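Hypothetical zinc-type alcohol dehydrogenase-like protein in PRE5-FET4 intergenic region (Saccharomyces cerevisiae, PDB 1PIW) reduces a broad range of aromatic and aliphatic aldehydes to alcohols with NADPH, as a zinc-containing medium-chain alcohol dehydrogenase working as a homodimer. Local coordinates at residues E232-Y240 and F259-K267; M266-I277 and A293-L301. All blocks are in the same frame, centred on the assembly; numbering follows the deposited sequence.

Interaction 1. Residues E232-Y240 and F259-K267; sequences EEGDWGEKY and FNIMPKAMK
Trp236, at the start of the short helix 236-239, brings the six-membered end of its indole up to Met262 and Ala265. From CB the side chain rises with CG set between the backbone N and the carbonyl carbon (chi1 61°), which swings the ring across to the 259-267 segment. Trp236 CD1, on the five-membered ring, passes CG2 of Ile261 at 4.4 Å. Farther out Trp236 CZ2 lies 3.8 Å from Met262 CG, and CH2 of the same indole comes to 3.6 Å from that carbon, the two side chains running alongside each other in one direction. Trp236 CZ3 meets the methyl CB of Ala265 at 4.2 Å. Beyond the segments the indole leans on Ile209 of strand 205-210. At Gly237 the backbones close in, its CA 4.7 Å from that of Lys264; a side chain here would probably crowd Ile261. Farther along, the CB atoms of Tyr240 and Ala265 pack 4.1 Å apart, and the carbonyl O of Tyr240 receives a CA-H...O contact from Ala265. No hydrogen bond crosses between the segments, so the join is mainly apolar. Asp235 stands at the N-cap position, where its modelled carboxylate accepts from Glu238 N, though the placement of that oxygen is less certain. Such packing joins helix 236-239, before strand 244-249, to the connection leading from that strand to strand 270-274, at the outer end of the Rossmann-type coenzyme domain.

Interaction 2. Residues M266-I277 and A293-L301; sequences MKVGGRIVSISI and AVSISYSAL. With NAP (NADP nicotinamide-adenine-dinucleotide phosphate), chain E.
Ile272 and Ile296 sit opposite each other where strands 270-274 and 295-298 run parallel, their axes 4.6 Å apart and 23° askew. Backbone hydrogen bonds zip the pair: Ile272 N gives to Ser295 O at 2.6 Å and Ser297 N to Ile272 O at 2.8 Å, and the ladder continues through Ser274 to Ser299 N. At the other end Gly269 N, in the type II turn Lys267-Gly270, binds Ala293 O at 2.7 Å. CA-H...O contacts, such as Val273 CA to Ser297 O, run between these bonds. The strands are the last two of the six-stranded parallel Rossmann sheet, and Ile296 and Ser297 carry it on by antiparallel pairing with the second subunit. Among the carbon contacts, Ile272 CG1 meets Val294 CG1 at 3.9 Å, and Val273 CG1 touches Ser299 CB at 3.6 Å. At the end of strand 295-298, Tyr298 has CG turned opposite its amide N (chi1 168°), directing the ring toward 275-277, where Tyr298 CE1 lies 3.9 Å from Ile277 CG1 and the two side chains cross at about a right angle. Replacing Tyr298 with alanine would probably leave Ile277 without this ring support and its side chain freer to turn beside the coenzyme. Polar contacts with NADP centre on Ile277, whose carbonyl O accepts from ribose O2D at 3.0 Å; its N gives a weak bond to O3D.

How the interactions relate
Interactions 1 and 2 follow one another along the chain and overlap at Met266 and Lys267, with Lys267 salt-bridged to Asp245 of strand 244-249. Their centres are 14 Å apart, yet they touch directly: Met262 SD packs 3.6 Å from Ile272 CG2, and Pro263 O lies 3.8 Å from Val294 CG2. Met262, which meets both Trp236 and Ile272, thus links helix 236-239 to the parallel strands. Interaction 2 reaches the coenzyme itself at 275-277, and the side chain of Ile277 is about 8 Å from a zinc ion. Interaction 1 stands farther back, the side chain of Met262 being about 9 Å from NADP. Both also touch the second subunit.

Interaction 1. Residues E232-Y240 and F259-K267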
loop_
_atom_site.group_PDB
_atom_site.type_symbol
_atom_site.label_atom_id
_atom_site.label_comp_id
_atom_site.label_asym_id
_atom_site.label_seq_id
_atom_site.Cartn_x
_atom_site.Cartn_y
_atom_site.Cartn_z
ATOM N N GLU A 232 -5.812 26.127 -0.381
ATOM C CA GLU A 232 -5.697 27.069 0.723
ATOM C C GLU A 232 -4.760 26.628 1.834
ATOM O O GLU A 232 -4.663 27.313 2.858
ATOM C CB GLU A 232 -7.076 27.322 1.327
ATOM C CG GLU A 232 -8.025 28.049 0.405
ATOM C CD GLU A 232 -9.399 28.205 1.004
ATOM O OE1 GLU A 232 -9.487 28.613 2.181
ATOM O OE2 GLU A 232 -10.390 27.929 0.299
ATOM N N GLU A 233 -4.061 25.510 1.637
ATOM C CA GLU A 233 -3.181 24.979 2.681
ATOM C C GLU A 233 -1.668 25.050 2.491
ATOM O O GLU A 233 -0.923 25.038 3.476
ATOM C CB GLU A 233 -3.594 23.545 3.006
ATOM C CG GLU A 233 -4.892 23.445 3.800
ATOM C CD GLU A 233 -4.726 23.895 5.245
ATOM O OE1 GLU A 233 -5.677 23.716 6.041
ATOM O OE2 GLU A 233 -3.643 24.425 5.583
ATOM N N GLY A 234 -1.204 25.107 1.249
ATOM C CA GLY A 234 0.232 25.206 1.021
ATOM C C GLY A 234 1.036 23.957 1.332
ATOM O O GLY A 234 2.172 23.813 0.885
ATOM N N ASP A 235 0.442 23.066 2.117
ATOM C CA ASP A 235 1.046 21.793 2.498
ATOM C C ASP A 235 0.216 21.241 3.640
ATOM O O ASP A 235 0.576 21.365 4.817
ATOM C CB ASP A 235 2.503 21.952 2.946
ATOM C CG ASP A 235 3.289 20.641 2.846
ATOM O OD1 ASP A 235 2.848 19.625 3.432
ATOM O OD2 ASP A 235 4.345 20.622 2.175
ATOM N N TRP A 236 -0.916 20.649 3.283
ATOM C CA TRP A 236 -1.804 20.087 4.278
ATOM C C TRP A 236 -1.210 18.815 4.856
ATOM O O TRP A 236 -1.527 18.436 5.982
ATOM C CB TRP A 236 -3.160 19.788 3.663
ATOM C CG TRP A 236 -3.089 18.807 2.558
ATOM C CD1 TRP A 236 -2.564 19.006 1.315
ATOM C CD2 TRP A 236 -3.580 17.464 2.579
ATOM N NE1 TRP A 236 -2.705 17.875 0.555
ATOM C CE2 TRP A 236 -3.328 16.911 1.306
ATOM C CE3 TRP A 236 -4.212 16.677 3.550
ATOM C CZ2 TRP A 236 -3.690 15.597 0.977
ATOM C CZ3 TRP A 236 -4.567 15.382 3.225
ATOM C CH2 TRP A 236 -4.307 14.854 1.947
ATOM N N GLY A 237 -0.361 18.148 4.078
ATOM C CA GLY A 237 0.268 16.938 4.575
ATOM C C GLY A 237 1.036 17.332 5.820
ATOM O O GLY A 237 0.955 16.688 6.865
ATOM N N GLU A 238 1.777 18.423 5.686
ATOM C CA GLU A 238 2.578 18.988 6.759
ATOM C C GLU A 238 1.673 19.359 7.927
ATOM O O GLU A 238 1.964 19.038 9.079
ATOM C CB GLU A 238 3.295 20.235 6.229
ATOM C CG GLU A 238 4.024 21.079 7.252
ATOM C CD GLU A 238 5.207 20.362 7.848
ATOM O OE1 GLU A 238 5.985 19.766 7.068
ATOM O OE2 GLU A 238 5.362 20.401 9.092
ATOM N N LYS A 239 0.563 20.022 7.616
ATOM C CA LYS A 239 -0.376 20.465 8.639
ATOM C C LYS A 239 -1.205 19.389 9.331
ATOM O O LYS A 239 -1.414 19.463 10.539
ATOM C CB LYS A 239 -1.320 21.528 8.075
ATOM C CG LYS A 239 -2.322 22.040 9.113
ATOM C CD LYS A 239 -3.173 23.183 8.582
ATOM C CE LYS A 239 -2.332 24.400 8.242
ATOM N NZ LYS A 239 -3.183 25.522 7.771
ATOM N N TYR A 240 -1.695 18.405 8.581
ATOM C CA TYR A 240 -2.501 17.342 9.184
ATOM C C TYR A 240 -1.684 16.094 9.484
ATOM O O TYR A 240 -2.217 15.021 9.772
ATOM C CB TYR A 240 -3.704 17.023 8.301
ATOM C CG TYR A 240 -4.709 18.141 8.331
ATOM C CD1 TYR A 240 -4.529 19.294 7.567
ATOM C CD2 TYR A 240 -5.795 18.090 9.195
ATOM C CE1 TYR A 240 -5.410 20.377 7.670
ATOM C CE2 TYR A 240 -6.680 19.160 9.309
ATOM C CZ TYR A 240 -6.483 20.299 8.548
ATOM O OH TYR A 240 -7.360 21.350 8.686
ATOM N N PHE A 259 0.648 13.433 -4.553
ATOM C CA PHE A 259 1.000 12.197 -3.880
ATOM C C PHE A 259 2.418 12.238 -3.281
ATOM O O PHE A 259 3.053 11.198 -3.078
ATOM C CB PHE A 259 0.868 11.033 -4.859
ATOM C CG PHE A 259 -0.546 10.753 -5.273
ATOM C CD1 PHE A 259 -1.420 10.117 -4.407
ATOM C CD2 PHE A 259 -1.004 11.134 -6.532
ATOM C CE1 PHE A 259 -2.728 9.862 -4.787
ATOM C CE2 PHE A 259 -2.314 10.884 -6.922
ATOM C CZ PHE A 259 -3.177 10.245 -6.047
ATOM N N ASN A 260 2.900 13.448 -2.999
ATOM C CA ASN A 260 4.222 13.650 -2.416
ATOM C C ASN A 260 4.020 14.294 -1.065
ATOM O O ASN A 260 4.970 14.490 -0.300
ATOM C CB ASN A 260 5.054 14.599 -3.272
ATOM C CG ASN A 260 5.121 14.173 -4.714
ATOM O OD1 ASN A 260 5.644 13.104 -5.033
ATOM N ND2 ASN A 260 4.587 15.009 -5.604
ATOM N N ILE A 261 2.769 14.644 -0.789
ATOM C CA ILE A 261 2.409 15.282 0.466
ATOM C C ILE A 261 1.481 14.373 1.248
ATOM O O ILE A 261 1.735 14.051 2.405
ATOM C CB ILE A 261 1.678 16.621 0.220
ATOM C CG1 ILE A 261 2.445 17.445 -0.807
ATOM C CG2 ILE A 261 1.555 17.411 1.524
ATOM C CD1 ILE A 261 1.742 18.718 -1.204
ATOM N N MET A 262 0.415 13.941 0.587
ATOM C CA MET A 262 -0.592 13.106 1.216
ATOM C C MET A 262 -0.080 12.147 2.288
ATOM O O MET A 262 -0.652 12.054 3.381
ATOM C CB MET A 262 -1.354 12.326 0.155
ATOM C CG MET A 262 -2.731 11.946 0.597
ATOM S SD MET A 262 -3.529 10.938 -0.625
ATOM C CE MET A 262 -3.998 12.134 -1.892
ATOM N N PRO A 263 1.009 11.420 1.999
ATOM C CA PRO A 263 1.553 10.476 2.980
ATOM C C PRO A 263 1.746 11.029 4.398
ATOM O O PRO A 263 1.456 10.346 5.381
ATOM C CB PRO A 263 2.852 10.039 2.328
ATOM C CG PRO A 263 2.466 10.020 0.855
ATOM C CD PRO A 263 1.741 11.334 0.721
ATOM N N LYS A 264 2.224 12.266 4.494
ATOM C CA LYS A 264 2.450 12.919 5.784
ATOM C C LYS A 264 1.240 12.870 6.726
ATOM O O LYS A 264 1.399 12.661 7.927
ATOM C CB LYS A 264 2.815 14.393 5.596
ATOM C CG LYS A 264 4.097 14.706 4.851
ATOM C CD LYS A 264 4.363 16.210 4.985
ATOM C CE LYS A 264 5.615 16.668 4.250
ATOM N NZ LYS A 264 5.479 16.542 2.769
ATOM N N ALA A 265 0.042 13.091 6.191
ATOM C CA ALA A 265 -1.157 13.084 7.020
ATOM C C ALA A 265 -1.559 11.678 7.409
ATOM O O ALA A 265 -2.538 11.489 8.142
ATOM C CB ALA A 265 -2.301 13.740 6.292
ATOM N N MET A 266 -0.804 10.696 6.916
ATOM C CA MET A 266 -1.091 9.288 7.189
ATOM C C MET A 266 -0.396 8.757 8.436
ATOM O O MET A 266 0.811 8.942 8.626
ATOM C CB MET A 266 -0.697 8.425 5.985
ATOM C CG MET A 266 -1.381 8.811 4.691
ATOM S SD MET A 266 -3.172 8.856 4.891
ATOM C CE MET A 266 -3.542 7.123 5.123
ATOM N N LYS A 267 -1.170 8.094 9.286
ATOM C CA LYS A 267 -0.629 7.517 10.505
ATOM C C LYS A 267 0.344 6.423 10.111
ATOM O O LYS A 267 0.374 5.989 8.964
ATOM C CB LYS A 267 -1.756 6.928 11.362
ATOM C CG LYS A 267 -2.659 7.968 12.017
ATOM C CD LYS A 267 -3.925 7.343 12.577
ATOM C CE LYS A 267 -3.618 6.299 13.641
ATOM N NZ LYS A 267 -4.847 5.647 14.205
#

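Interaction 2. Residues M266-I277 and A293-L301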
loop_
_atom_site.group_PDB
_atom_site.type_symbol
_atom_site.label_atom_id
_atom_site.label_comp_id
_atom_site.label_asym_id
_atom_site.label_seq_id
_atom_site.Cartn_x
_atom_site.Cartn_y
_atom_site.Cartn_z
ATOM N N MET A 266 -0.804 10.696 6.916
ATOM C CA MET A 266 -1.091 9.288 7.189
ATOM C C MET A 266 -0.396 8.757 8.436
ATOM O O MET A 266 0.811 8.942 8.626
ATOM C CB MET A 266 -0.697 8.425 5.985
ATOM C CG MET A 266 -1.381 8.811 4.691
ATOM S SD MET A 266 -3.172 8.856 4.891
ATOM C CE MET A 266 -3.542 7.123 5.123
ATOM N N LYS A 267 -1.170 8.094 9.286
ATOM C CA LYS A 267 -0.629 7.517 10.505
ATOM C C LYS A 267 0.344 6.423 10.111
ATOM O O LYS A 267 0.374 5.989 8.964
ATOM C CB LYS A 267 -1.756 6.928 11.362
ATOM C CG LYS A 267 -2.659 7.968 12.017
ATOM C CD LYS A 267 -3.925 7.343 12.577
ATOM C CE LYS A 267 -3.618 6.299 13.641
ATOM N NZ LYS A 267 -4.847 5.647 14.205
ATOM N N VAL A 268 1.160 5.979 11.054
ATOM C CA VAL A 268 2.088 4.914 10.730
ATOM C C VAL A 268 1.226 3.691 10.477
ATOM O O VAL A 268 0.476 3.259 11.352
ATOM C CB VAL A 268 3.065 4.633 11.883
ATOM C CG1 VAL A 268 4.033 3.533 11.487
ATOM C CG2 VAL A 268 3.832 5.895 12.226
ATOM N N GLY A 269 1.317 3.161 9.265
ATOM C CA GLY A 269 0.538 1.996 8.910
ATOM C C GLY A 269 -0.694 2.418 8.148
ATOM O O GLY A 269 -1.505 1.585 7.742
ATOM N N GLY A 270 -0.831 3.723 7.958
ATOM C CA GLY A 270 -1.979 4.250 7.238
ATOM C C GLY A 270 -1.985 3.774 5.802
ATOM O O GLY A 270 -0.952 3.338 5.280
ATOM N N ARG A 271 -3.136 3.868 5.147
ATOM C CA ARG A 271 -3.225 3.410 3.774
ATOM C C ARG A 271 -3.965 4.364 2.850
ATOM O O ARG A 271 -5.028 4.895 3.184
ATOM C CB ARG A 271 -3.904 2.037 3.717
ATOM C CG ARG A 271 -3.365 1.007 4.700
ATOM C CD ARG A 271 -4.049 -0.332 4.483
ATOM N NE ARG A 271 -3.835 -1.267 5.583
ATOM C CZ ARG A 271 -4.372 -2.484 5.646
ATOM N NH1 ARG A 271 -5.153 -2.929 4.671
ATOM N NH2 ARG A 271 -4.143 -3.258 6.698
ATOM N N ILE A 272 -3.386 4.554 1.669
ATOM C CA ILE A 272 -3.959 5.403 0.651
ATOM C C ILE A 272 -4.462 4.493 -0.461
ATOM O O ILE A 272 -3.707 3.716 -1.038
ATOM C CB ILE A 272 -2.899 6.388 0.107
ATOM C CG1 ILE A 272 -2.313 7.184 1.279
ATOM C CG2 ILE A 272 -3.519 7.325 -0.911
ATOM C CD1 ILE A 272 -1.397 8.325 0.891
ATOM N N VAL A 273 -5.757 4.562 -0.727
ATOM C CA VAL A 273 -6.350 3.763 -1.781
ATOM C C VAL A 273 -7.053 4.687 -2.752
ATOM O O VAL A 273 -8.008 5.370 -2.400
ATOM C CB VAL A 273 -7.376 2.765 -1.241
ATOM C CG1 VAL A 273 -8.002 2.005 -2.392
ATOM C CG2 VAL A 273 -6.705 1.810 -0.299
ATOM N N SER A 274 -6.548 4.715 -3.975
ATOM C CA SER A 274 -7.102 5.539 -5.026
ATOM C C SER A 274 -8.161 4.716 -5.720
ATOM O O SER A 274 -7.993 3.519 -5.962
ATOM C CB SER A 274 -6.015 5.926 -6.008
ATOM O OG SER A 274 -6.572 6.178 -7.270
ATOM N N ILE A 275 -9.257 5.375 -6.046
ATOM C CA ILE A 275 -10.384 4.724 -6.680
ATOM C C ILE A 275 -10.567 5.116 -8.143
ATOM O O ILE A 275 -11.307 4.464 -8.887
ATOM C CB ILE A 275 -11.656 5.051 -5.864
ATOM C CG1 ILE A 275 -12.094 3.793 -5.111
ATOM C CG2 ILE A 275 -12.724 5.726 -6.733
ATOM C CD1 ILE A 275 -12.005 2.513 -5.916
ATOM N N SER A 276 -9.849 6.155 -8.561
ATOM C CA SER A 276 -9.971 6.674 -9.913
ATOM C C SER A 276 -9.249 5.994 -11.063
ATOM O O SER A 276 -8.251 5.289 -10.900
ATOM C CB SER A 276 -9.618 8.167 -9.923
ATOM O OG SER A 276 -8.288 8.397 -9.499
ATOM N N ILE A 277 -9.793 6.262 -12.243
ATOM C CA ILE A 277 -9.304 5.758 -13.511
ATOM C C ILE A 277 -9.412 6.940 -14.489
ATOM O O ILE A 277 -10.396 7.084 -15.223
ATOM C CB ILE A 277 -10.185 4.590 -13.974
ATOM C CG1 ILE A 277 -10.283 3.564 -12.842
ATOM C CG2 ILE A 277 -9.637 3.988 -15.262
ATOM C CD1 ILE A 277 -11.343 2.508 -13.060
ATOM N N ALA A 293 6.045 3.677 5.743
ATOM C CA ALA A 293 5.051 3.162 6.686
ATOM C C ALA A 293 3.640 3.458 6.218
ATOM O O ALA A 293 2.680 3.267 6.965
ATOM C CB ALA A 293 5.269 3.756 8.067
ATOM N N VAL A 294 3.526 3.953 4.988
ATOM C CA VAL A 294 2.234 4.265 4.376
ATOM C C VAL A 294 2.118 3.428 3.113
ATOM O O VAL A 294 3.069 3.328 2.346
ATOM C CB VAL A 294 2.122 5.757 3.991
ATOM C CG1 VAL A 294 1.040 5.955 2.957
ATOM C CG2 VAL A 294 1.777 6.566 5.202
ATOM N N SER A 295 0.959 2.826 2.892
ATOM C CA SER A 295 0.782 2.005 1.707
ATOM C C SER A 295 -0.186 2.631 0.725
ATOM O O SER A 295 -1.273 3.074 1.108
ATOM C CB SER A 295 0.269 0.613 2.096
ATOM O OG SER A 295 -0.993 0.673 2.745
ATOM N N ILE A 296 0.209 2.674 -0.543
ATOM C CA ILE A 296 -0.663 3.220 -1.575
ATOM C C ILE A 296 -1.122 2.059 -2.451
ATOM O O ILE A 296 -0.349 1.142 -2.721
ATOM C CB ILE A 296 0.067 4.245 -2.459
ATOM C CG1 ILE A 296 -0.932 4.911 -3.402
ATOM C CG2 ILE A 296 1.140 3.558 -3.278
ATOM C CD1 ILE A 296 -0.309 5.904 -4.346
ATOM N N SER A 297 -2.382 2.087 -2.872
ATOM C CA SER A 297 -2.915 1.031 -3.722
ATOM C C SER A 297 -4.162 1.487 -4.462
ATOM O O SER A 297 -4.856 2.400 -4.026
ATOM C CB SER A 297 -3.264 -0.201 -2.896
ATOM O OG SER A 297 -4.575 -0.085 -2.376
ATOM N N TYR A 298 -4.429 0.822 -5.581
ATOM C CA TYR A 298 -5.567 1.087 -6.450
ATOM C C TYR A 298 -6.689 0.080 -6.172
ATOM O O TYR A 298 -6.411 -1.073 -5.873
ATOM C CB TYR A 298 -5.125 0.959 -7.915
ATOM C CG TYR A 298 -6.291 0.931 -8.880
ATOM C CD1 TYR A 298 -7.063 2.071 -9.086
ATOM C CD2 TYR A 298 -6.672 -0.259 -9.528
ATOM C CE1 TYR A 298 -8.186 2.041 -9.902
ATOM C CE2 TYR A 298 -7.804 -0.301 -10.350
ATOM C CZ TYR A 298 -8.560 0.864 -10.528
ATOM O OH TYR A 298 -9.705 0.878 -11.301
ATOM N N SER A 299 -7.948 0.499 -6.283
ATOM C CA SER A 299 -9.066 -0.414 -6.036
ATOM C C SER A 299 -10.143 -0.377 -7.115
ATOM O O SER A 299 -10.477 0.685 -7.645
ATOM C CB SER A 299 -9.707 -0.115 -4.682
ATOM O OG SER A 299 -10.879 -0.888 -4.493
ATOM N N ALA A 300 -10.686 -1.546 -7.434
ATOM C CA ALA A 300 -11.729 -1.681 -8.449
ATOM C C ALA A 300 -13.094 -1.538 -7.814
ATOM O O ALA A 300 -13.238 -0.947 -6.732
ATOM C CB ALA A 300 -11.638 -3.023 -9.094
ATOM N N LEU A 301 -14.104 -2.085 -8.478
ATOM C CA LEU A 301 -15.452 -2.024 -7.941
ATOM C C LEU A 301 -15.393 -2.875 -6.685
ATOM O O LEU A 301 -14.309 -3.222 -6.186
ATOM C CB LEU A 301 -16.440 -2.656 -8.915
ATOM C CG LEU A 301 -16.166 -2.415 -10.403
ATOM C CD1 LEU A 301 -16.725 -3.552 -11.215
ATOM C CD2 LEU A 301 -16.756 -1.085 -10.843
HETATM P PA NAP E . -17.625 12.963 -10.535
HETATM O O1A NAP E . -17.116 12.776 -11.847
HETATM O O2A NAP E . -19.056 13.353 -10.158
HETATM O O5B NAP E . -16.668 14.001 -9.787
HETATM C C5B NAP E . -15.243 13.724 -9.731
HETATM C C4B NAP E . -14.805 14.676 -8.604
HETATM O O4B NAP E . -13.327 14.504 -8.393
HETATM C C3B NAP E . -14.937 16.198 -8.891
HETATM O O3B NAP E . -16.214 16.633 -8.396
HETATM C C2B NAP E . -13.741 16.788 -8.168
HETATM O O2B NAP E . -13.935 16.982 -6.772
HETATM C C1B NAP E . -12.617 15.744 -8.418
HETATM N N9A NAP E . -11.872 16.088 -9.662
HETATM C C8A NAP E . -12.252 16.241 -10.984
HETATM N N7A NAP E . -11.262 16.569 -11.808
HETATM C C5A NAP E . -10.156 16.638 -10.973
HETATM C C6A NAP E . -8.808 16.949 -11.271
HETATM N N6A NAP E . -8.295 17.256 -12.472
HETATM N N1A NAP E . -7.893 16.941 -10.212
HETATM C C2A NAP E . -8.309 16.635 -8.909
HETATM N N3A NAP E . -9.629 16.326 -8.579
HETATM C C4A NAP E . -10.522 16.339 -9.647
HETATM O O3 NAP E . -17.363 11.690 -9.654
HETATM P PN NAP E . -17.272 10.160 -9.953
HETATM O O1N NAP E . -18.300 9.746 -10.912
HETATM O O2N NAP E . -17.300 9.525 -8.629
HETATM O O5D NAP E . -15.866 10.037 -10.629
HETATM C C5D NAP E . -15.618 8.861 -11.404
HETATM C C4D NAP E . -14.186 8.496 -11.245
HETATM O O4D NAP E . -14.149 7.264 -10.485
HETATM C C3D NAP E . -13.514 8.189 -12.607
HETATM O O3D NAP E . -12.161 8.677 -12.672
HETATM C C2D NAP E . -13.628 6.686 -12.708
HETATM O O2D NAP E . -12.641 6.113 -13.528
HETATM C C1D NAP E . -13.506 6.227 -11.300
HETATM P P2B NAP E . -13.379 18.250 -5.965
HETATM O O1X NAP E . -11.936 17.922 -5.630
HETATM O O2X NAP E . -13.520 19.331 -6.970
HETATM O O3X NAP E . -14.229 18.341 -4.739
#